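Local coordinates for protein plantazolicin methyltransferase BamL (Bacillus amyloliquefaciens subsp. plantarum, PDB 5DLY) that probably transfers methyl groups from S-adenosyl-L-methionine to an amino group of desmethylplantazolicin in making the antibiotic plantazolicin, at residues L64-G69 with D125-H130; E34-S39 with L170-S175; R41-E46 with D239-S244; C68-V73 with A93-S98. One frame throughout, in Å; residues are numbered along the deposited sequence.

Helix 23-56 opens contacts 2 and 3, whose centres lie about 17 Å apart; its residues E34-S39 meet the loop L170-S175 and its residues R41-E46 meet the end of helix 235-241. Next along the chain comes strand 62-66, which contact 1 pairs with strand 124-130 in the middle of the sheet. Contact 4, its centre about 12 Å from that of contact 1, shares C68 and G69 with it: the loop after strand 62-66, leading into helix 72-80, packs on helix 93-101, which follows strand 85-90. Together they contribute G67, G69 and H130 to the cofactor pocket. Contact 2 supplies T37 to the pocket of the bound substrate analogue, whereas contact 3, about 17 Å from contact 1 between centres, packs helices away from both ligands.

Contact 1: L64-G69 with D125-H130; sequences LDIGCG and DIIFIH. With SAH (S-adenosyl-L-homocysteine), chain C.
L64 and D65 run beside I127 and F128 as neighbouring parallel strands in the middle of the Rossmann-like sheet of a class I methyltransferase, and S-adenosyl-L-homocysteine lies at their C-terminal ends. Three backbone hydrogen bonds join them. L64 N donates to I126 O at 2.9 Å, while F128 N donates to L64 O at 2.8 Å, so L64 reaches the residues before and after I127. F128 spends its carbonyl in the same manner, with I66 N 2.8 Å from F128 O.

The apolar contacts lie on the face of L64, I66, I127 and I129. The CG1 branch of I66 crosses the CG2 methyl of I127 at 3.8 Å, and I129 CG1 packs beside I66 CB; branched isoleucines suit extended strands and fill this buried layer.

On the other face D65 and F128 extend side by side. Both hold CG anti to the backbone N, which sends carboxylate and ring the same way, their planes 24° apart and D65 OD1 3.4 Å from F128 CD2. The ring also makes an edge-to-face contact with F48 of helix 23-56.

Beyond I66 the strands part, and a water enters. It accepts from H130 N at 2.8 Å and can donate to D65 OD1 and I66 O, though not every nearby acceptor can be served at once. G67, whose positive phi and closeness to the ribose suit a residue lacking a side chain, presents its carbonyl to the ligand: SAH N donates to G67 O at 2.7 Å and to H130 O at 2.8 Å, bridging the two strand ends.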
loop_
_atom_site.group_PDB
_atom_site.type_symbol
_atom_site.label_atom_id
_atom_site.label_comp_id
_atom_site.label_asym_id
_atom_site.label_seq_id
_atom_site.Cartn_x
_atom_site.Cartn_y
_atom_site.Cartn_z
ATOM N N LEU A 64 1.555 6.507 -8.952
ATOM C CA LEU A 64 0.710 7.288 -8.064
ATOM C C LEU A 64 0.678 6.606 -6.696
ATOM O O LEU A 64 0.260 5.455 -6.583
ATOM C CB LEU A 64 -0.701 7.416 -8.652
ATOM C CG LEU A 64 -1.814 7.938 -7.725
ATOM C CD1 LEU A 64 -1.524 9.358 -7.247
ATOM C CD2 LEU A 64 -3.165 7.863 -8.420
ATOM N N ASP A 65 1.120 7.327 -5.670
ATOM C CA ASP A 65 1.221 6.781 -4.320
ATOM C C ASP A 65 0.094 7.303 -3.438
ATOM O O ASP A 65 -0.003 8.512 -3.161
ATOM C CB ASP A 65 2.595 7.136 -3.724
ATOM C CG ASP A 65 2.895 6.383 -2.447
ATOM O OD1 ASP A 65 2.356 5.274 -2.273
ATOM O OD2 ASP A 65 3.677 6.892 -1.621
ATOM N N ILE A 66 -0.766 6.386 -2.987
ATOM C CA ILE A 66 -1.972 6.762 -2.225
ATOM C C ILE A 66 -1.687 6.699 -0.723
ATOM O O ILE A 66 -1.246 5.676 -0.225
ATOM C CB ILE A 66 -3.170 5.835 -2.578
ATOM C CG1 ILE A 66 -3.454 5.817 -4.099
ATOM C CG2 ILE A 66 -4.412 6.204 -1.769
ATOM C CD1 ILE A 66 -3.851 7.149 -4.711
ATOM N N GLY A 67 -1.935 7.793 -0.005
ATOM C CA GLY A 67 -1.564 7.854 1.414
ATOM C C GLY A 67 -0.056 7.905 1.546
ATOM O O GLY A 67 0.538 7.100 2.271
ATOM N N CYS A 68 0.552 8.868 0.856
ATOM C CA CYS A 68 2.000 8.900 0.643
ATOM C C CYS A 68 2.819 9.318 1.862
ATOM O O CYS A 68 4.035 9.296 1.802
ATOM C CB CYS A 68 2.333 9.815 -0.538
ATOM S SG CYS A 68 1.842 11.528 -0.280
ATOM N N GLY A 69 2.153 9.727 2.947
ATOM C CA GLY A 69 2.864 10.155 4.149
ATOM C C GLY A 69 3.828 11.281 3.837
ATOM O O GLY A 69 3.511 12.172 3.053
ATOM N N ASP A 125 0.425 4.028 -14.630
ATOM C CA ASP A 125 0.905 2.668 -14.846
ATOM C C ASP A 125 0.884 1.854 -13.548
ATOM O O ASP A 125 0.582 0.660 -13.564
ATOM C CB ASP A 125 2.318 2.673 -15.444
ATOM C CG ASP A 125 2.339 3.012 -16.932
ATOM O OD1 ASP A 125 1.276 3.006 -17.594
ATOM O OD2 ASP A 125 3.448 3.287 -17.439
ATOM N N ILE A 126 1.214 2.507 -12.435
ATOM C CA ILE A 126 1.170 1.879 -11.116
ATOM C C ILE A 126 0.485 2.806 -10.133
ATOM O O ILE A 126 0.809 3.988 -10.061
ATOM C CB ILE A 126 2.587 1.544 -10.594
ATOM C CG1 ILE A 126 3.324 0.653 -11.611
ATOM C CG2 ILE A 126 2.517 0.905 -9.206
ATOM C CD1 ILE A 126 4.762 0.354 -11.258
ATOM N N ILE A 127 -0.465 2.249 -9.394
ATOM C CA ILE A 127 -1.083 2.922 -8.266
ATOM C C ILE A 127 -0.762 2.081 -7.032
ATOM O O ILE A 127 -1.024 0.884 -7.008
ATOM C CB ILE A 127 -2.606 3.107 -8.479
ATOM C CG1 ILE A 127 -2.871 3.888 -9.775
ATOM C CG2 ILE A 127 -3.230 3.789 -7.267
ATOM C CD1 ILE A 127 -4.334 4.005 -10.164
ATOM N N PHE A 128 -0.155 2.707 -6.027
ATOM C CA PHE A 128 0.357 1.998 -4.852
ATOM C C PHE A 128 -0.433 2.422 -3.622
ATOM O O PHE A 128 -0.620 3.617 -3.371
ATOM C CB PHE A 128 1.827 2.399 -4.684
ATOM C CG PHE A 128 2.631 1.564 -3.705
ATOM C CD1 PHE A 128 2.426 0.197 -3.531
ATOM C CD2 PHE A 128 3.672 2.174 -2.995
ATOM C CE1 PHE A 128 3.232 -0.539 -2.670
ATOM C CE2 PHE A 128 4.469 1.448 -2.138
ATOM C CZ PHE A 128 4.250 0.087 -1.972
ATOM N N ILE A 129 -0.932 1.446 -2.869
ATOM C CA ILE A 129 -1.652 1.738 -1.627
ATOM C C ILE A 129 -0.995 0.911 -0.530
ATOM O O ILE A 129 -1.376 -0.241 -0.273
ATOM C CB ILE A 129 -3.159 1.390 -1.713
ATOM C CG1 ILE A 129 -3.797 1.926 -3.012
ATOM C CG2 ILE A 129 -3.875 1.939 -0.495
ATOM C CD1 ILE A 129 -5.276 1.588 -3.145
ATOM N N HIS A 130 0.005 1.497 0.123
ATOM C CA HIS A 130 0.854 0.748 1.035
ATOM C C HIS A 130 0.526 1.066 2.486
ATOM O O HIS A 130 0.657 2.206 2.940
ATOM C CB HIS A 130 2.329 1.073 0.729
ATOM C CG HIS A 130 3.317 0.201 1.442
ATOM N ND1 HIS A 130 3.557 -1.110 1.096
ATOM C CD2 HIS A 130 4.173 0.487 2.452
ATOM C CE1 HIS A 130 4.489 -1.608 1.891
ATOM N NE2 HIS A 130 4.888 -0.654 2.717
HETATM N N SAH C . 1.825 4.678 2.428
HETATM C CA SAH C . 2.477 4.987 3.742
HETATM C CB SAH C . 1.438 4.935 4.858
HETATM C CG SAH C . 1.656 6.079 5.851
HETATM S SD SAH C . 0.640 5.917 7.296
HETATM C C SAH C . 3.562 3.985 4.024
HETATM O O SAH C . 3.934 3.193 3.167
HETATM O OXT SAH C . 4.103 3.920 5.127
HETATM C "C5'" SAH C . -0.995 6.118 6.649
HETATM C "C4'" SAH C . -1.170 7.396 5.837
HETATM O "O4'" SAH C . -2.445 7.366 5.178
HETATM C "C3'" SAH C . -1.180 8.651 6.708
HETATM O "O3'" SAH C . -0.157 9.566 6.269
HETATM C "C2'" SAH C . -2.586 9.218 6.549
HETATM O "O2'" SAH C . -2.675 10.645 6.598
HETATM C "C1'" SAH C . -2.962 8.689 5.175
HETATM N N9 SAH C . -4.413 8.660 4.884
HETATM C C8 SAH C . -5.391 8.168 5.676
HETATM N N7 SAH C . -6.599 8.307 5.087
HETATM C C5 SAH C . -6.395 8.885 3.892
HETATM C C6 SAH C . -7.257 9.310 2.781
HETATM N N6 SAH C . -8.585 9.104 2.863
HETATM N N1 SAH C . -6.662 9.878 1.699
HETATM C C2 SAH C . -5.328 10.070 1.648
HETATM N N3 SAH C . -4.468 9.701 2.634
HETATM C C4 SAH C . -4.955 9.124 3.764
HETATM O O HOH W 1 0.955 4.034 -0.354
#

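Contact 2: E34-S39 with L170-S175; sequences ERETSS and LNTAQS. With 5D7 (prop-2-en-1-yl 2-[(1S)-1-amino-4-carbamimidamidobutyl]-1,3-thiazole-4-carboxylate), chain B.
R35 lays its guanidinium flat against the side-chain amide of Q174, the two planes only 5° apart, with Q174 CD 3.4 Å from R35 CZ over the centre of the group. The stack leaves the guanidinium edge for polar partners. There R35 NE donates to E36 OE2 at 2.8 Å in a salt bridge, meeting the oxygen on its anti side and 30° out of the carboxylate plane; R35 NH2 makes a weak, bent bond to T172 O at 3.0 Å and also pairs with E178. A bend at chi3 (74°) turns the arginine tip into this position.

The E36 side chain runs antiparallel alongside that of T172, with E36 OE1 3.6 Å from T172 CG2. Threonine suits the place, its methyl packing on the carboxylate while its hydroxyl bonds to Y32. E36 OE1 forms a salt bridge with K250, so this buried carboxylate has a cation at each oxygen. A water ties the parts together, donating to E36 OE2 and T172 O and accepting from Q174 NE2.

One residue further along the helix, T37 CG2 lies 3.5 Å from C6 of the bound thiazole ester. The arrangement is a guanidinium-amide pi stack joining helix and loop beside the substrate pocket.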
loop_
_atom_site.group_PDB
_atom_site.type_symbol
_atom_site.label_atom_id
_atom_site.label_comp_id
_atom_site.label_asym_id
_atom_site.label_seq_id
_atom_site.Cartn_x
_atom_site.Cartn_y
_atom_site.Cartn_z
ATOM N N GLU A 34 8.045 4.060 11.447
ATOM C CA GLU A 34 9.432 4.180 11.009
ATOM C C GLU A 34 10.302 3.026 11.499
ATOM O O GLU A 34 11.137 2.515 10.753
ATOM C CB GLU A 34 10.021 5.521 11.453
ATOM C CG GLU A 34 9.466 6.703 10.684
ATOM C CD GLU A 34 9.974 6.762 9.261
ATOM O OE1 GLU A 34 9.170 6.523 8.333
ATOM O OE2 GLU A 34 11.180 7.034 9.074
ATOM N N ARG A 35 10.095 2.607 12.746
ATOM C CA ARG A 35 10.898 1.542 13.346
ATOM C C ARG A 35 10.561 0.159 12.791
ATOM O O ARG A 35 11.451 -0.663 12.562
ATOM C CB ARG A 35 10.729 1.544 14.872
ATOM C CG ARG A 35 11.648 0.582 15.609
ATOM C CD ARG A 35 11.343 0.520 17.102
ATOM N NE ARG A 35 10.106 -0.214 17.398
ATOM C CZ ARG A 35 9.052 0.294 18.037
ATOM N NH1 ARG A 35 9.056 1.547 18.491
ATOM N NH2 ARG A 35 7.985 -0.467 18.248
ATOM N N GLU A 36 9.274 -0.092 12.573
ATOM C CA GLU A 36 8.812 -1.448 12.303
ATOM C C GLU A 36 8.395 -1.710 10.856
ATOM O O GLU A 36 8.357 -2.870 10.435
ATOM C CB GLU A 36 7.668 -1.825 13.254
ATOM C CG GLU A 36 8.005 -1.753 14.744
ATOM C CD GLU A 36 8.953 -2.840 15.241
ATOM O OE1 GLU A 36 9.230 -3.818 14.514
ATOM O OE2 GLU A 36 9.434 -2.720 16.386
ATOM N N THR A 37 8.080 -0.655 10.103
ATOM C CA THR A 37 7.581 -0.836 8.732
ATOM C C THR A 37 8.504 -0.317 7.629
ATOM O O THR A 37 8.258 -0.565 6.449
ATOM C CB THR A 37 6.139 -0.268 8.529
ATOM O OG1 THR A 37 6.163 1.156 8.369
ATOM C CG2 THR A 37 5.225 -0.625 9.694
ATOM N N SER A 38 9.562 0.406 7.991
ATOM C CA SER A 38 10.401 1.026 6.963
ATOM C C SER A 38 11.091 0.007 6.057
ATOM O O SER A 38 11.197 0.245 4.863
ATOM C CB SER A 38 11.415 2.004 7.561
ATOM O OG SER A 38 12.263 1.359 8.486
ATOM N N SER A 39 11.540 -1.127 6.603
ATOM C CA SER A 39 12.289 -2.084 5.784
ATOM C C SER A 39 11.425 -2.811 4.755
ATOM O O SER A 39 11.932 -3.243 3.719
ATOM C CB SER A 39 13.103 -3.076 6.633
ATOM O OG SER A 39 12.277 -3.972 7.354
ATOM N N LEU A 170 0.646 -7.503 17.971
ATOM C CA LEU A 170 0.933 -6.748 19.189
ATOM C C LEU A 170 2.349 -6.953 19.738
ATOM O O LEU A 170 2.808 -6.166 20.574
ATOM C CB LEU A 170 -0.109 -7.052 20.274
ATOM C CG LEU A 170 -1.543 -6.549 20.048
ATOM C CD1 LEU A 170 -2.467 -7.014 21.170
ATOM C CD2 LEU A 170 -1.586 -5.034 19.913
ATOM N N ASN A 171 3.040 -7.989 19.255
ATOM C CA ASN A 171 4.368 -8.362 19.758
ATOM C C ASN A 171 5.423 -7.263 19.629
ATOM O O ASN A 171 6.358 -7.203 20.421
ATOM C CB ASN A 171 4.884 -9.632 19.064
ATOM C CG ASN A 171 4.065 -10.872 19.399
ATOM O OD1 ASN A 171 3.339 -10.915 20.395
ATOM N ND2 ASN A 171 4.189 -11.897 18.558
ATOM N N THR A 172 5.269 -6.408 18.620
ATOM C CA THR A 172 6.253 -5.363 18.332
ATOM C C THR A 172 5.970 -4.026 19.026
ATOM O O THR A 172 6.765 -3.090 18.923
ATOM C CB THR A 172 6.386 -5.132 16.824
ATOM O OG1 THR A 172 5.078 -5.048 16.247
ATOM C CG2 THR A 172 7.154 -6.285 16.187
ATOM N N ALA A 173 4.847 -3.944 19.737
ATOM C CA ALA A 173 4.544 -2.757 20.535
ATOM C C ALA A 173 5.523 -2.696 21.706
ATOM O O ALA A 173 5.831 -3.722 22.314
ATOM C CB ALA A 173 3.107 -2.798 21.032
ATOM N N GLN A 174 6.020 -1.499 22.003
ATOM C CA GLN A 174 7.025 -1.315 23.058
ATOM C C GLN A 174 6.501 -0.409 24.175
ATOM O O GLN A 174 7.200 -0.141 25.150
ATOM C CB GLN A 174 8.327 -0.752 22.471
ATOM C CG GLN A 174 8.984 -1.648 21.423
ATOM C CD GLN A 174 10.317 -1.119 20.917
ATOM O OE1 GLN A 174 10.701 0.020 21.194
ATOM N NE2 GLN A 174 11.030 -1.954 20.161
ATOM N N SER A 175 5.263 0.043 24.028
ATOM C CA SER A 175 4.617 0.908 25.018
ATOM C C SER A 175 3.107 0.697 25.015
ATOM O O SER A 175 2.552 0.124 24.077
ATOM C CB SER A 175 4.944 2.376 24.735
ATOM O OG SER A 175 4.287 2.818 23.559
HETATM O O9 5D7 B . 2.671 -2.762 8.679
HETATM C C6 5D7 B . 2.412 -2.642 9.867
HETATM O O7 5D7 B . 2.822 -3.641 10.822
HETATM C C8 5D7 B . 3.429 -4.870 10.413
HETATM C C2 5D7 B . 1.694 -1.453 10.386
HETATM N N3 5D7 B . 1.452 -0.360 9.614
HETATM C C4 5D7 B . 0.801 0.640 10.227
HETATM S S5 5D7 B . 0.498 0.182 11.872
HETATM C C1 5D7 B . 1.246 -1.364 11.711
HETATM C CA 5D7 B . 0.377 1.963 9.724
HETATM N N 5D7 B . 0.987 2.152 8.414
HETATM C CB 5D7 B . -1.151 2.084 9.637
HETATM C CG 5D7 B . -1.889 0.866 9.072
HETATM C CD 5D7 B . -3.159 1.332 8.377
HETATM N NE 5D7 B . -3.931 0.167 7.961
HETATM C CZ 5D7 B . -4.837 -0.521 8.658
HETATM N NH2 5D7 B . -5.408 -1.517 8.135
HETATM N NH1 5D7 B . -5.149 -0.170 9.841
HETATM C C3 5D7 B . 3.665 -5.712 11.641
HETATM C C5 5D7 B . 4.715 -6.505 11.729
HETATM O O HOH W 2 9.524 -3.966 18.939
#

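Contact 3: R41-E46 with D239-S244; sequences RSISIE and DALRTS
I43 leans across to L241 and A240 from the side of helix 23-56. From CB, its short branch CG2 brushes the L241 CD2 methyl at 4.2 Å. The longer branch starts with CG1, which lies 4.0 Å from A240 O, and ends in CD1, 3.8 Å from L241 CD2. With CG1 anti to the carbonyl carbon (chi1 -66°) and the chain extended beyond it, the tip reaches the leucine, and the isoleucine lies roughly perpendicular to it. A branched isoleucine thus offers three carbons to one methyl.

A240 is small enough for the backbones to come close, with I43 CA and A240 CA 5.7 Å apart. Its methyl touches residues one turn apart on the other helix, S42 OG at 3.9 Å and E46 CG at 3.8 Å. The E46 carboxylate has its own partner, Y76 OH. No direct hydrogen bond links the segments, but a water joins S42 OG to A240 O, donating to the carbonyl at 2.8 Å.

Around this packing, helix 245-253 reaches I43 through Q251, and helix 72-80 touches S42 through Y76. S44 and I45 lie against F128 of strand 124-130, so helix 23-56 is layered between the central sheet and helix 235-241.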
loop_
_atom_site.group_PDB
_atom_site.type_symbol
_atom_site.label_atom_id
_atom_site.label_comp_id
_atom_site.label_asym_id
_atom_site.label_seq_id
_atom_site.Cartn_x
_atom_site.Cartn_y
_atom_site.Cartn_z
ATOM N N ARG A 41 9.099 -1.342 3.086
ATOM C CA ARG A 41 8.833 -0.366 2.027
ATOM C C ARG A 41 9.546 -0.718 0.714
ATOM O O ARG A 41 8.905 -0.825 -0.337
ATOM C CB ARG A 41 9.233 1.035 2.504
ATOM C CG ARG A 41 8.326 2.146 2.028
ATOM C CD ARG A 41 8.169 3.219 3.105
ATOM N NE ARG A 41 9.455 3.715 3.591
ATOM C CZ ARG A 41 9.660 4.295 4.775
ATOM N NH1 ARG A 41 8.669 4.465 5.642
ATOM N NH2 ARG A 41 10.877 4.707 5.095
ATOM N N SER A 42 10.866 -0.913 0.769
ATOM C CA SER A 42 11.619 -1.229 -0.441
ATOM C C SER A 42 11.218 -2.576 -1.026
ATOM O O SER A 42 11.242 -2.752 -2.241
ATOM C CB SER A 42 13.133 -1.195 -0.210
ATOM O OG SER A 42 13.543 -2.194 0.706
ATOM N N ILE A 43 10.878 -3.532 -0.165
ATOM C CA ILE A 43 10.417 -4.832 -0.655
ATOM C C ILE A 43 9.097 -4.717 -1.423
ATOM O O ILE A 43 8.961 -5.252 -2.529
ATOM C CB ILE A 43 10.363 -5.872 0.470
ATOM C CG1 ILE A 43 11.786 -6.144 0.940
ATOM C CG2 ILE A 43 9.682 -7.157 0.009
ATOM C CD1 ILE A 43 11.855 -6.827 2.282
ATOM N N SER A 44 8.140 -3.983 -0.864
ATOM C CA SER A 44 6.880 -3.760 -1.557
ATOM C C SER A 44 7.051 -3.010 -2.873
ATOM O O SER A 44 6.420 -3.370 -3.865
ATOM C CB SER A 44 5.899 -3.029 -0.655
ATOM O OG SER A 44 5.595 -3.826 0.471
ATOM N N ILE A 45 7.909 -1.986 -2.875
ATOM C CA ILE A 45 8.170 -1.209 -4.096
ATOM C C ILE A 45 8.830 -2.083 -5.168
ATOM O O ILE A 45 8.382 -2.117 -6.316
ATOM C CB ILE A 45 9.041 0.038 -3.815
ATOM C CG1 ILE A 45 8.303 1.022 -2.890
ATOM C CG2 ILE A 45 9.467 0.692 -5.129
ATOM C CD1 ILE A 45 9.205 2.071 -2.253
ATOM N N GLU A 46 9.880 -2.812 -4.789
ATOM C CA GLU A 46 10.558 -3.654 -5.770
ATOM C C GLU A 46 9.669 -4.790 -6.268
ATOM O O GLU A 46 9.852 -5.286 -7.388
ATOM C CB GLU A 46 11.897 -4.186 -5.236
ATOM C CG GLU A 46 12.945 -3.108 -4.954
ATOM C CD GLU A 46 13.339 -2.270 -6.170
ATOM O OE1 GLU A 46 13.098 -2.685 -7.317
ATOM O OE2 GLU A 46 13.901 -1.171 -5.974
ATOM N N ASP A 239 18.109 -7.672 -4.258
ATOM C CA ASP A 239 18.925 -6.709 -3.512
ATOM C C ASP A 239 18.175 -6.106 -2.317
ATOM O O ASP A 239 18.755 -5.929 -1.246
ATOM C CB ASP A 239 19.446 -5.600 -4.437
ATOM C CG ASP A 239 20.534 -6.086 -5.393
ATOM O OD1 ASP A 239 21.074 -7.201 -5.201
ATOM O OD2 ASP A 239 20.850 -5.341 -6.350
ATOM N N ALA A 240 16.889 -5.807 -2.506
ATOM C CA ALA A 240 16.050 -5.252 -1.441
ATOM C C ALA A 240 15.857 -6.251 -0.304
ATOM O O ALA A 240 15.774 -5.866 0.867
ATOM C CB ALA A 240 14.699 -4.810 -1.990
ATOM N N LEU A 241 15.802 -7.533 -0.652
ATOM C CA LEU A 241 15.601 -8.583 0.345
ATOM C C LEU A 241 16.895 -8.865 1.115
ATOM O O LEU A 241 16.867 -9.349 2.251
ATOM C CB LEU A 241 15.050 -9.858 -0.312
ATOM C CG LEU A 241 13.580 -9.816 -0.757
ATOM C CD1 LEU A 241 13.303 -10.782 -1.899
ATOM C CD2 LEU A 241 12.629 -10.082 0.404
ATOM N N ARG A 242 18.021 -8.526 0.496
ATOM C CA ARG A 242 19.333 -8.707 1.100
ATOM C C ARG A 242 19.636 -7.499 1.982
ATOM O O ARG A 242 20.423 -6.621 1.615
ATOM C CB ARG A 242 20.395 -8.854 0.007
ATOM C CG ARG A 242 21.626 -9.647 0.418
ATOM C CD ARG A 242 22.922 -8.919 0.083
ATOM N NE ARG A 242 23.075 -8.624 -1.343
ATOM C CZ ARG A 242 22.849 -7.439 -1.904
ATOM N NH1 ARG A 242 22.444 -6.405 -1.173
ATOM N NH2 ARG A 242 23.023 -7.287 -3.210
ATOM N N THR A 243 18.992 -7.450 3.141
ATOM C CA THR A 243 19.146 -6.327 4.060
ATOM C C THR A 243 19.898 -6.737 5.332
ATOM O O THR A 243 20.487 -7.824 5.384
ATOM C CB THR A 243 17.784 -5.661 4.375
ATOM O OG1 THR A 243 17.993 -4.463 5.135
ATOM C CG2 THR A 243 16.851 -6.611 5.143
ATOM N N SER A 244 19.880 -5.871 6.344
ATOM C CA SER A 244 20.603 -6.124 7.587
ATOM C C SER A 244 20.107 -7.383 8.279
ATOM O O SER A 244 18.979 -7.831 8.056
ATOM C CB SER A 244 20.490 -4.935 8.540
ATOM O OG SER A 244 19.172 -4.793 9.038
HETATM O O HOH W 3 15.972 -3.092 1.298
#

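Contact 4: C68-V73 with A93-S98; sequences CGQGQV and AQAISS
A type II' turn from C68 to G71, closed by the bond from G71 N to C68 O, brings Q70 against the first turns of helix 93-101, with Q70 CA 4.6 Å from A95 CA. The sequence GCGQG here is the glycine-rich loop that follows the first strand of class I methyltransferases. G69 takes the positive phi of the turn's second position, and G71, at the N-cap of helix 72-80, has angles that would press a side chain into the preceding carbonyl.

A95 suits the tight spot: its CB methyl rests 3.5 Å from G69 O, and its carbonyl oxygen lies 3.6 Å from Q70 CA. Deeper in, C68 SG meets the I96 CD1 methyl at 3.7 Å. The cysteine rotamer, chi1 62°, places the sulfur against that methyl, and F108 of strand 107-110 touches both C68 and I96.

Nearer the surface, the aliphatic start of Q70 runs past S98, CB to CB 4.1 Å. A bend at chi2 folds the amide back so that Q70 NE2 sits 4.1 Å from A95 CB, while Q70 OE1 accepts from Q72 NE2 at 3.0 Å. This bond holds Q70 OE1 toward the start of helix 72-80; Q72 NE2 also makes a weak bond to E34 of helix 23-56.

G69 N donates to D90 OD2, and the other oxygen of D90 bonds S-adenosyl-L-homocysteine. Between the segments themselves G69 O faces A95 O as two acceptors. With no hydrogen bond across it, the contact rests on van der Waals packing, close where A95 meets the glycine turn.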
loop_
_atom_site.group_PDB
_atom_site.type_symbol
_atom_site.label_atom_id
_atom_site.label_comp_id
_atom_site.label_asym_id
_atom_site.label_seq_id
_atom_site.Cartn_x
_atom_site.Cartn_y
_atom_site.Cartn_z
ATOM N N CYS A 68 0.552 8.868 0.856
ATOM C CA CYS A 68 2.000 8.900 0.643
ATOM C C CYS A 68 2.819 9.318 1.862
ATOM O O CYS A 68 4.035 9.296 1.802
ATOM C CB CYS A 68 2.333 9.815 -0.538
ATOM S SG CYS A 68 1.842 11.528 -0.280
ATOM N N GLY A 69 2.153 9.727 2.947
ATOM C CA GLY A 69 2.864 10.155 4.149
ATOM C C GLY A 69 3.828 11.281 3.837
ATOM O O GLY A 69 3.511 12.172 3.053
ATOM N N GLN A 70 5.020 11.194 4.419
ATOM C CA GLN A 70 6.054 12.229 4.311
ATOM C C GLN A 70 6.897 12.069 3.036
ATOM O O GLN A 70 7.956 12.687 2.898
ATOM C CB GLN A 70 6.942 12.209 5.566
ATOM C CG GLN A 70 6.185 12.387 6.884
ATOM C CD GLN A 70 5.407 11.140 7.310
ATOM O OE1 GLN A 70 5.766 10.015 6.953
ATOM N NE2 GLN A 70 4.341 11.334 8.089
ATOM N N GLY A 71 6.415 11.250 2.105
ATOM C CA GLY A 71 7.048 11.075 0.793
ATOM C C GLY A 71 8.177 10.066 0.659
ATOM O O GLY A 71 8.856 10.053 -0.364
ATOM N N GLN A 72 8.354 9.198 1.661
ATOM C CA GLN A 72 9.452 8.228 1.681
ATOM C C GLN A 72 9.441 7.296 0.465
ATOM O O GLN A 72 10.484 7.017 -0.125
ATOM C CB GLN A 72 9.413 7.389 2.966
ATOM C CG GLN A 72 9.623 8.180 4.256
ATOM C CD GLN A 72 8.330 8.629 4.925
ATOM O OE1 GLN A 72 7.345 8.971 4.268
ATOM N NE2 GLN A 72 8.336 8.637 6.257
ATOM N N VAL A 73 8.260 6.811 0.083
ATOM C CA VAL A 73 8.156 5.925 -1.077
ATOM C C VAL A 73 8.542 6.659 -2.355
ATOM O O VAL A 73 9.257 6.126 -3.202
ATOM C CB VAL A 73 6.744 5.291 -1.187
ATOM C CG1 VAL A 73 6.506 4.691 -2.570
ATOM C CG2 VAL A 73 6.574 4.227 -0.118
ATOM N N ALA A 93 -2.005 17.454 6.169
ATOM C CA ALA A 93 -1.245 18.653 5.787
ATOM C C ALA A 93 0.210 18.600 6.251
ATOM O O ALA A 93 1.114 18.989 5.503
ATOM C CB ALA A 93 -1.927 19.913 6.309
ATOM N N GLN A 94 0.430 18.103 7.468
ATOM C CA GLN A 94 1.779 17.984 8.013
ATOM C C GLN A 94 2.622 17.015 7.198
ATOM O O GLN A 94 3.801 17.268 6.948
ATOM C CB GLN A 94 1.749 17.543 9.475
ATOM C CG GLN A 94 3.113 17.612 10.162
ATOM C CD GLN A 94 3.240 16.666 11.347
ATOM O OE1 GLN A 94 2.328 16.542 12.170
ATOM N NE2 GLN A 94 4.382 15.993 11.440
ATOM N N ALA A 95 2.016 15.905 6.779
ATOM C CA ALA A 95 2.725 14.921 5.969
ATOM C C ALA A 95 3.120 15.519 4.622
ATOM O O ALA A 95 4.257 15.356 4.169
ATOM C CB ALA A 95 1.870 13.681 5.784
ATOM N N ILE A 96 2.179 16.222 3.990
ATOM C CA ILE A 96 2.404 16.783 2.659
ATOM C C ILE A 96 3.417 17.936 2.677
ATOM O O ILE A 96 4.240 18.046 1.763
ATOM C CB ILE A 96 1.079 17.204 1.977
ATOM C CG1 ILE A 96 0.229 15.960 1.637
ATOM C CG2 ILE A 96 1.331 18.058 0.735
ATOM C CD1 ILE A 96 0.896 14.989 0.673
ATOM N N SER A 97 3.365 18.774 3.715
ATOM C CA SER A 97 4.376 19.824 3.871
ATOM C C SER A 97 5.786 19.227 4.006
ATOM O O SER A 97 6.735 19.742 3.406
ATOM C CB SER A 97 4.042 20.749 5.043
ATOM O OG SER A 97 4.946 21.845 5.070
ATOM N N SER A 98 5.912 18.139 4.770
ATOM C CA SER A 98 7.184 17.402 4.890
ATOM C C SER A 98 7.666 16.825 3.557
ATOM O O SER A 98 8.838 16.958 3.204
ATOM C CB SER A 98 7.079 16.277 5.920
ATOM O OG SER A 98 6.880 16.786 7.225
#